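Local coordinates for protein GTP pyrophosphokinase (Streptococcus pneumoniae, PDB 2BE3) that probably transfers pyrophosphate from ATP to GTP or GDP, making the alarmone (p)ppGpp, at residues A[6-11]-A[50-55]; A[72-77]-A[106-111]. All coordinates share one frame; numbering follows the deposited sequence.

Contact 1 of 2, residues A[6-11]-A[50-55]; sequences LEWEEF and KPIESI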
ATOM      1  N   LEU A   6      24.265   4.161  -6.953  1.00 99.41           N
ATOM      2  CA  LEU A   6      23.253   3.501  -7.781  1.00 97.01           C
ATOM      3  C   LEU A   6      22.859   2.088  -7.311  1.00 94.78           C
ATOM      4  O   LEU A   6      21.676   1.742  -7.354  1.00 94.80           O
ATOM      5  CB  LEU A   6      23.684   3.456  -9.258  1.00 97.83           C
ATOM      6  CG  LEU A   6      22.566   3.140 -10.269  1.00 98.64           C
ATOM      7  CD1 LEU A   6      21.749   4.416 -10.590  1.00 99.40           C
ATOM      8  CD2 LEU A   6      23.119   2.499 -11.539  1.00 98.62           C
ATOM      9  N   GLU A   7      23.836   1.298  -6.870  0.50 93.27           N
ATOM     10  CA  GLU A   7      23.564  -0.061  -6.393  0.50 91.55           C
ATOM     11  C   GLU A   7      22.838  -0.069  -5.040  0.50 90.25           C
ATOM     12  O   GLU A   7      22.010  -0.947  -4.786  0.50 89.99           O
ATOM     13  CB  GLU A   7      24.829  -0.935  -6.381  0.50 91.46           C
ATOM     14  CG  GLU A   7      26.134  -0.206  -6.051  0.50 91.77           C
ATOM     15  CD  GLU A   7      26.696   0.589  -7.226  0.50 92.00           C
ATOM     16  OE1 GLU A   7      26.676   0.089  -8.374  0.50 91.31           O
ATOM     17  OE2 GLU A   7      27.158   1.725  -6.996  0.50 92.27           O
ATOM     18  N   TRP A   8      23.137   0.920  -4.196  1.00 88.99           N
ATOM     19  CA  TRP A   8      22.426   1.121  -2.928  1.00 86.83           C
ATOM     20  C   TRP A   8      20.972   1.505  -3.136  1.00 85.86           C
ATOM     21  O   TRP A   8      20.117   1.126  -2.356  1.00 85.48           O
ATOM     22  CB  TRP A   8      23.092   2.181  -2.050  1.00 85.67           C
ATOM     23  CG  TRP A   8      24.121   1.617  -1.121  1.00 85.71           C
ATOM     24  CD1 TRP A   8      25.456   1.882  -1.135  1.00 84.56           C
ATOM     25  CD2 TRP A   8      23.911   0.662  -0.057  1.00 85.36           C
ATOM     26  NE1 TRP A   8      26.090   1.171  -0.149  1.00 85.21           N
ATOM     27  CE2 TRP A   8      25.173   0.408   0.525  1.00 85.05           C
ATOM     28  CE3 TRP A   8      22.783  -0.000   0.461  1.00 83.78           C
ATOM     29  CZ2 TRP A   8      25.342  -0.467   1.608  1.00 84.36           C
ATOM     30  CZ3 TRP A   8      22.955  -0.874   1.529  1.00 83.64           C
ATOM     31  CH2 TRP A   8      24.224  -1.088   2.096  1.00 83.52           C
ATOM     32  N   GLU A   9      20.716   2.254  -4.202  1.00 85.02           N
ATOM     33  CA  GLU A   9      19.392   2.745  -4.561  1.00 84.71           C
ATOM     34  C   GLU A   9      18.535   1.600  -5.102  1.00 82.96           C
ATOM     35  O   GLU A   9      17.372   1.453  -4.749  1.00 82.23           O
ATOM     36  CB  GLU A   9      19.548   3.833  -5.628  1.00 84.64           C
ATOM     37  CG  GLU A   9      18.337   4.692  -5.829  1.00 87.08           C
ATOM     38  CD  GLU A   9      18.569   5.793  -6.881  1.00 87.82           C
ATOM     39  OE1 GLU A   9      18.505   7.002  -6.514  1.00 90.23           O
ATOM     40  OE2 GLU A   9      18.838   5.437  -8.059  1.00 91.41           O
ATOM     41  N   GLU A  10      19.131   0.779  -5.952  1.00 81.76           N
ATOM     42  CA  GLU A  10      18.456  -0.388  -6.475  1.00 81.19           C
ATOM     43  C   GLU A  10      18.152  -1.405  -5.384  1.00 79.20           C
ATOM     44  O   GLU A  10      17.129  -2.093  -5.443  1.00 78.81           O
ATOM     45  CB  GLU A  10      19.282  -1.033  -7.578  1.00 81.07           C
ATOM     46  CG  GLU A  10      19.249  -0.230  -8.876  1.00 83.47           C
ATOM     47  CD  GLU A  10      20.180  -0.804  -9.963  1.00 84.41           C
ATOM     48  OE1 GLU A  10      20.770  -1.914  -9.786  1.00 88.30           O
ATOM     49  OE2 GLU A  10      20.312  -0.127 -11.008  1.00 89.38           O
ATOM     50  N   PHE A  11      19.032  -1.483  -4.386  1.00 76.89           N
ATOM     51  CA  PHE A  11      18.841  -2.426  -3.299  1.00 74.78           C
ATOM     52  C   PHE A  11      17.730  -1.974  -2.342  1.00 73.95           C
ATOM     53  O   PHE A  11      16.925  -2.784  -1.884  1.00 73.75           O
ATOM     54  CB  PHE A  11      20.149  -2.650  -2.536  1.00 73.84           C
ATOM     55  CG  PHE A  11      19.987  -3.513  -1.326  1.00 73.12           C
ATOM     56  CD1 PHE A  11      19.863  -4.901  -1.456  1.00 71.99           C
ATOM     57  CD2 PHE A  11      19.929  -2.949  -0.058  1.00 71.21           C
ATOM     58  CE1 PHE A  11      19.703  -5.699  -0.340  1.00 72.02           C
ATOM     59  CE2 PHE A  11      19.748  -3.751   1.067  1.00 69.84           C
ATOM     60  CZ  PHE A  11      19.643  -5.110   0.927  1.00 72.79           C
ATOM     61  N   LYS A  50      16.244   1.885   7.055  1.00 74.78           N
ATOM     62  CA  LYS A  50      17.456   2.120   7.794  1.00 74.46           C
ATOM     63  C   LYS A  50      18.397   2.897   6.889  1.00 74.93           C
ATOM     64  O   LYS A  50      18.474   2.597   5.702  1.00 75.73           O
ATOM     65  CB  LYS A  50      18.036   0.780   8.134  1.00 75.21           C
ATOM     66  CG  LYS A  50      18.778   0.693   9.414  1.00 75.39           C
ATOM     67  CD  LYS A  50      19.158  -0.743   9.592  1.00 74.94           C
ATOM     68  CE  LYS A  50      19.964  -0.895  10.852  1.00 78.07           C
ATOM     69  NZ  LYS A  50      19.106  -0.557  12.021  1.00 81.66           N
ATOM     70  N   PRO A  51      19.060   3.954   7.410  1.00 74.89           N
ATOM     71  CA  PRO A  51      20.040   4.641   6.579  1.00 74.66           C
ATOM     72  C   PRO A  51      21.228   3.751   6.272  1.00 75.30           C
ATOM     73  O   PRO A  51      21.624   2.945   7.112  1.00 75.42           O
ATOM     74  CB  PRO A  51      20.511   5.792   7.469  1.00 74.87           C
ATOM     75  CG  PRO A  51      19.551   5.874   8.563  1.00 74.88           C
ATOM     76  CD  PRO A  51      18.918   4.575   8.741  1.00 74.09           C
ATOM     77  N   ILE A  52      21.790   3.921   5.077  1.00 75.67           N
ATOM     78  CA  ILE A  52      22.937   3.171   4.567  1.00 76.34           C
ATOM     79  C   ILE A  52      24.099   3.061   5.558  1.00 76.93           C
ATOM     80  O   ILE A  52      24.717   1.982   5.666  1.00 77.13           O
ATOM     81  CB  ILE A  52      23.461   3.792   3.225  1.00 76.58           C
ATOM     82  CG1 ILE A  52      22.404   3.662   2.124  1.00 75.70           C
ATOM     83  CG2 ILE A  52      24.775   3.160   2.772  1.00 76.46           C
ATOM     84  CD1 ILE A  52      22.634   4.625   0.964  1.00 73.31           C
ATOM     85  N   GLU A  53      24.433   4.134   6.273  0.50 76.50           N
ATOM     86  CA  GLU A  53      25.567   4.042   7.211  0.50 76.56           C
ATOM     87  C   GLU A  53      25.211   3.278   8.508  0.50 76.18           C
ATOM     88  O   GLU A  53      26.102   2.729   9.170  0.50 76.34           O
ATOM     89  CB  GLU A  53      26.242   5.406   7.495  0.50 76.55           C
ATOM     90  CG  GLU A  53      26.870   6.146   6.271  0.50 77.11           C
ATOM     91  CD  GLU A  53      28.019   5.400   5.557  0.50 78.54           C
ATOM     92  OE1 GLU A  53      28.757   4.599   6.189  0.50 79.45           O
ATOM     93  OE2 GLU A  53      28.190   5.632   4.339  0.50 77.32           O
ATOM     94  N   SER A  54      23.931   3.238   8.868  1.00 75.81           N
ATOM     95  CA  SER A  54      23.486   2.351   9.924  1.00 75.57           C
ATOM     96  C   SER A  54      23.482   0.895   9.450  1.00 74.93           C
ATOM     97  O   SER A  54      23.833   0.018  10.223  1.00 74.18           O
ATOM     98  CB  SER A  54      22.093   2.716  10.390  1.00 75.08           C
ATOM     99  OG  SER A  54      22.122   3.905  11.125  1.00 78.28           O
ATOM    100  N   ILE A  55      23.096   0.666   8.188  1.00 74.39           N
ATOM    101  CA  ILE A  55      23.157  -0.660   7.593  1.00 74.52           C
ATOM    102  C   ILE A  55      24.600  -1.146   7.597  1.00 75.10           C
ATOM    103  O   ILE A  55      24.855  -2.267   8.041  1.00 74.31           O
ATOM    104  CB  ILE A  55      22.578  -0.733   6.145  1.00 74.53           C
ATOM    105  CG1 ILE A  55      21.082  -0.396   6.134  1.00 73.28           C
ATOM    106  CG2 ILE A  55      22.857  -2.124   5.533  1.00 73.42           C
ATOM    107  CD1 ILE A  55      20.525  -0.175   4.753  1.00 73.95           C
TER

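Contact 2 of 2, residues A[72-77]-A[106-111]; sequences DLQDIA and QERDYI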
ATOM      1  N   ASP A  72      19.920 -11.538   6.700  1.00 70.82           N
ATOM      2  CA  ASP A  72      20.427 -11.516   8.077  1.00 72.63           C
ATOM      3  C   ASP A  72      20.021 -10.271   8.842  1.00 73.53           C
ATOM      4  O   ASP A  72      19.865 -10.341  10.051  1.00 73.99           O
ATOM      5  CB  ASP A  72      21.959 -11.628   8.132  1.00 72.63           C
ATOM      6  CG  ASP A  72      22.493 -13.015   7.727  1.00 75.37           C
ATOM      7  OD1 ASP A  72      21.731 -14.018   7.681  1.00 75.08           O
ATOM      8  OD2 ASP A  72      23.720 -13.092   7.464  1.00 79.41           O
ATOM      9  N   LEU A  73      19.879  -9.138   8.146  1.00 74.01           N
ATOM     10  CA  LEU A  73      19.434  -7.897   8.753  1.00 75.01           C
ATOM     11  C   LEU A  73      17.907  -7.756   8.742  1.00 75.23           C
ATOM     12  O   LEU A  73      17.298  -7.551   7.696  1.00 76.50           O
ATOM     13  CB  LEU A  73      20.121  -6.704   8.058  1.00 75.02           C
ATOM     14  CG  LEU A  73      20.177  -5.376   8.808  1.00 77.02           C
ATOM     15  CD1 LEU A  73      20.534  -5.606  10.266  1.00 80.56           C
ATOM     16  CD2 LEU A  73      21.100  -4.366   8.148  1.00 76.01           C
ATOM     17  N   GLN A  74      17.287  -7.827   9.909  1.00 75.24           N
ATOM     18  CA  GLN A  74      15.828  -7.906   9.990  1.00 75.85           C
ATOM     19  C   GLN A  74      15.039  -6.592   9.842  1.00 75.11           C
ATOM     20  O   GLN A  74      13.833  -6.620   9.607  1.00 74.14           O
ATOM     21  CB  GLN A  74      15.427  -8.619  11.279  1.00 75.90           C
ATOM     22  CG  GLN A  74      15.793 -10.133  11.239  1.00 78.35           C
ATOM     23  CD  GLN A  74      15.380 -10.887  12.514  1.00 78.88           C
ATOM     24  OE1 GLN A  74      15.452 -10.345  13.638  1.00 84.79           O
ATOM     25  NE2 GLN A  74      14.934 -12.129  12.341  1.00 80.09           N
ATOM     26  N   ASP A  75      15.709  -5.452   9.942  1.00 74.13           N
ATOM     27  CA  ASP A  75      14.982  -4.221  10.109  1.00 74.42           C
ATOM     28  C   ASP A  75      15.476  -3.131   9.185  1.00 73.25           C
ATOM     29  O   ASP A  75      15.421  -1.967   9.542  1.00 73.44           O
ATOM     30  CB  ASP A  75      15.070  -3.762  11.570  1.00 75.21           C
ATOM     31  CG  ASP A  75      16.497  -3.349  11.982  1.00 79.32           C
ATOM     32  OD1 ASP A  75      17.463  -4.075  11.637  1.00 81.31           O
ATOM     33  OD2 ASP A  75      16.644  -2.259  12.621  1.00 83.95           O
ATOM     34  N   ILE A  76      15.971  -3.501   8.012  1.00 71.19           N
ATOM     35  CA  ILE A  76      16.128  -2.515   6.956  1.00 69.60           C
ATOM     36  C   ILE A  76      14.806  -1.764   6.729  1.00 69.19           C
ATOM     37  O   ILE A  76      14.800  -0.537   6.637  1.00 70.21           O
ATOM     38  CB  ILE A  76      16.697  -3.132   5.664  1.00 69.46           C
ATOM     39  CG1 ILE A  76      18.076  -3.757   5.948  1.00 67.80           C
ATOM     40  CG2 ILE A  76      16.842  -2.056   4.613  1.00 68.79           C
ATOM     41  CD1 ILE A  76      18.529  -4.791   4.925  1.00 67.38           C
ATOM     42  N   ALA A  77      13.690  -2.486   6.666  1.00 68.38           N
ATOM     43  CA  ALA A  77      12.361  -1.878   6.762  1.00 68.07           C
ATOM     44  C   ALA A  77      11.905  -1.994   8.238  1.00 67.95           C
ATOM     45  O   ALA A  77      11.973  -3.080   8.842  1.00 67.53           O
ATOM     46  CB  ALA A  77      11.404  -2.569   5.825  1.00 67.94           C
ATOM     47  N   GLN A 106       9.322 -14.366  13.253  1.00 77.01           N
ATOM     48  CA  GLN A 106       9.910 -14.346  14.582  1.00 76.92           C
ATOM     49  C   GLN A 106       9.255 -13.273  15.428  1.00 75.96           C
ATOM     50  O   GLN A 106       8.959 -12.198  14.955  1.00 76.10           O
ATOM     51  CB  GLN A 106      11.417 -14.102  14.498  1.00 76.99           C
ATOM     52  CG  GLN A 106      12.040 -13.822  15.818  1.00 79.81           C
ATOM     53  CD  GLN A 106      13.549 -13.866  15.790  1.00 86.98           C
ATOM     54  OE1 GLN A 106      14.194 -13.340  14.880  1.00 89.72           O
ATOM     55  NE2 GLN A 106      14.129 -14.490  16.810  1.00 90.34           N
ATOM     56  N   GLU A 107       9.035 -13.575  16.690  1.00 75.53           N
ATOM     57  CA  GLU A 107       8.526 -12.596  17.638  1.00 75.37           C
ATOM     58  C   GLU A 107       9.474 -12.477  18.817  1.00 75.45           C
ATOM     59  O   GLU A 107      10.026 -13.459  19.262  1.00 75.27           O
ATOM     60  CB  GLU A 107       7.145 -13.019  18.114  1.00 74.90           C
ATOM     61  CG  GLU A 107       6.069 -12.679  17.148  1.00 76.19           C
ATOM     62  CD  GLU A 107       4.763 -13.307  17.525  1.00 80.51           C
ATOM     63  OE1 GLU A 107       4.265 -13.048  18.646  1.00 83.91           O
ATOM     64  OE2 GLU A 107       4.208 -14.057  16.703  1.00 81.55           O
ATOM     65  N   ARG A 108       9.665 -11.267  19.327  1.00 76.47           N
ATOM     66  CA  ARG A 108      10.501 -11.085  20.493  1.00 76.75           C
ATOM     67  C   ARG A 108       9.826 -10.186  21.510  1.00 76.55           C
ATOM     68  O   ARG A 108       9.552  -9.003  21.245  1.00 76.28           O
ATOM     69  CB  ARG A 108      11.803 -10.421  20.111  1.00 78.05           C
ATOM     70  CG  ARG A 108      12.689 -11.213  19.246  1.00 81.48           C
ATOM     71  CD  ARG A 108      14.070 -10.732  19.556  1.00 92.63           C
ATOM     72  NE  ARG A 108      15.046 -11.122  18.553  1.00 99.97           N
ATOM     73  CZ  ARG A 108      15.339 -10.364  17.502  1.00102.93           C
ATOM     74  NH1 ARG A 108      14.719  -9.182  17.349  1.00101.43           N
ATOM     75  NH2 ARG A 108      16.247 -10.790  16.614  1.00103.11           N
ATOM     76  N   ASP A 109       9.627 -10.749  22.690  1.00 75.69           N
ATOM     77  CA  ASP A 109       8.865 -10.131  23.717  1.00 75.23           C
ATOM     78  C   ASP A 109       9.764  -9.509  24.780  1.00 75.29           C
ATOM     79  O   ASP A 109      10.117 -10.168  25.768  1.00 75.72           O
ATOM     80  CB  ASP A 109       7.919 -11.173  24.338  1.00 74.46           C
ATOM     81  CG  ASP A 109       6.935 -10.549  25.301  1.00 73.84           C
ATOM     82  OD1 ASP A 109       6.939  -9.310  25.441  1.00 73.39           O
ATOM     83  OD2 ASP A 109       6.165 -11.284  25.930  1.00 73.74           O
ATOM     84  N   TYR A 110      10.109  -8.241  24.590  1.00 74.81           N
ATOM     85  CA  TYR A 110      10.913  -7.511  25.574  1.00 75.66           C
ATOM     86  C   TYR A 110      10.033  -6.713  26.497  1.00 75.50           C
ATOM     87  O   TYR A 110      10.479  -5.756  27.087  1.00 75.13           O
ATOM     88  CB  TYR A 110      11.919  -6.556  24.898  1.00 75.66           C
ATOM     89  CG  TYR A 110      12.912  -7.308  24.081  1.00 75.77           C
ATOM     90  CD1 TYR A 110      13.806  -8.189  24.686  1.00 73.71           C
ATOM     91  CD2 TYR A 110      12.938  -7.173  22.701  1.00 74.96           C
ATOM     92  CE1 TYR A 110      14.710  -8.907  23.925  1.00 76.20           C
ATOM     93  CE2 TYR A 110      13.832  -7.882  21.938  1.00 74.72           C
ATOM     94  CZ  TYR A 110      14.711  -8.738  22.550  1.00 76.61           C
ATOM     95  OH  TYR A 110      15.577  -9.461  21.774  1.00 78.13           O
ATOM     96  N   ILE A 111       8.761  -7.079  26.554  1.00 76.27           N
ATOM     97  CA  ILE A 111       7.883  -6.583  27.579  1.00 76.68           C
ATOM     98  C   ILE A 111       7.895  -7.612  28.707  1.00 77.39           C
ATOM     99  O   ILE A 111       8.299  -7.281  29.809  1.00 77.72           O
ATOM    100  CB  ILE A 111       6.456  -6.312  27.065  1.00 77.05           C
ATOM    101  CG1 ILE A 111       6.477  -5.251  25.941  1.00 76.44           C
ATOM    102  CG2 ILE A 111       5.560  -5.877  28.253  1.00 76.64           C
ATOM    103  CD1 ILE A 111       5.217  -5.253  25.040  1.00 75.88           C
TER

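Contact 1 of 2, residues A[6-11]-A[50-55]
Trp8, near the start of helix 6-35, lays one face of its indole over Ile52 in the first turn of helix 52-62, and the rest of the contact spreads from that overlap. The closest approach is a CH-pi interaction. Ile52 CG2 stands 3.8 Å from the centroid of the five-membered ring of Trp8, 18° off the ring normal. The ring atom nearest to Ile52 CG2 is Trp8 CE2, at 3.6 Å. With Ile52 CG2 anti to the backbone N and CG1 beside that N (chi1 -65°), both branches reach the indole. CG2 takes the centre of the face, while the other branch runs back toward the root of the tryptophan, where Ile52 CD1 lies 3.9 Å from Trp8 CB.

Plain apolar packing adds a second isoleucine, one turn further along the same helix. Ile55 CG2 comes within 3.8 Å of Trp8 CH2, at the far end of the six-membered ring, and Ile55 CD1 is 4.1 Å from Trp8 CZ3.

Backbone bonds shape the isoleucine side. Pro51 is the N-cap residue, and its O accepts from Ile55 N at 2.9 Å, closing the turn that brings the two isoleucines to the same side of the helix. Leu12 of helix 6-35 touches both of them, and Ile55 goes on to meet Leu69, Leu73 and Ile76.

The chemistry is dispersion and CH-pi contact, without polar links between the two segments. It is plain hydrophobic packing of two helix N-terminal turns, with the indole spanning both isoleucines and Ile55 continuing into the buried interior.

Contact 2 of 2, residues A[72-77]-A[106-111]
At the end of strand 102-109, at one edge of the sheet, side chains reach across to the loop between helix 69-72 and strand 77-83, and a small polar network forms at the surface. Gln74 is its hub, using both ends of its amide. Its NE2 donates to Gln106 OE1 at 2.9 Å in a nearly straight bond (N-H...O 166°). The acceptor lies in the amide plane of Gln74, and the donor sits almost in line with the C=O of Gln106. The two amide planes are turned 78° apart, so the side chains meet crosswise rather than as a paired, coplanar dimer.

The other end of the amide, Gln74 OE1, accepts a weak, bent bond from Arg108 NH2 at 3.1 Å (126°). Arg108 gets there with a chain extended from CG to NE. Gln106 and Arg108, two residues apart on the strand, thus both face Gln74, which also packs on Val125 of strand 122-130 and Leu140 of strand 137-147.

A glycerol, probably from the crystallisation liquor, lies beside Arg108. The positive guanidinium may polarise the Gln74 carbonyl and make its N-H a somewhat better donor to Gln106; the straight bond probably fixes the rotation of the Gln74 amide more firmly than the weak one.

Overall arrangement
From the N terminus, the chain runs along helix 6-35 and up strand 42-49 before contact 1 closes a loop by bringing the start of helix 52-62 back to that first helix. Helix 69-72 follows, and contact 2 then closes a separate loop, in which strand 77-83 and helix 89-97 lead to strand 102-109. The loops are in series, neither nested nor crossed, and their centres lie 19 Å apart. Segments 50-55 and 72-77 join them: Lys50 NZ makes a salt bridge with Asp75 OD2 at 3.1 Å, and Lys50 N probably hydrogen-bonds to Ile76 O at 2.9 Å. Together they connect the N-terminal helix, through segment 72-77, to the far edge strand.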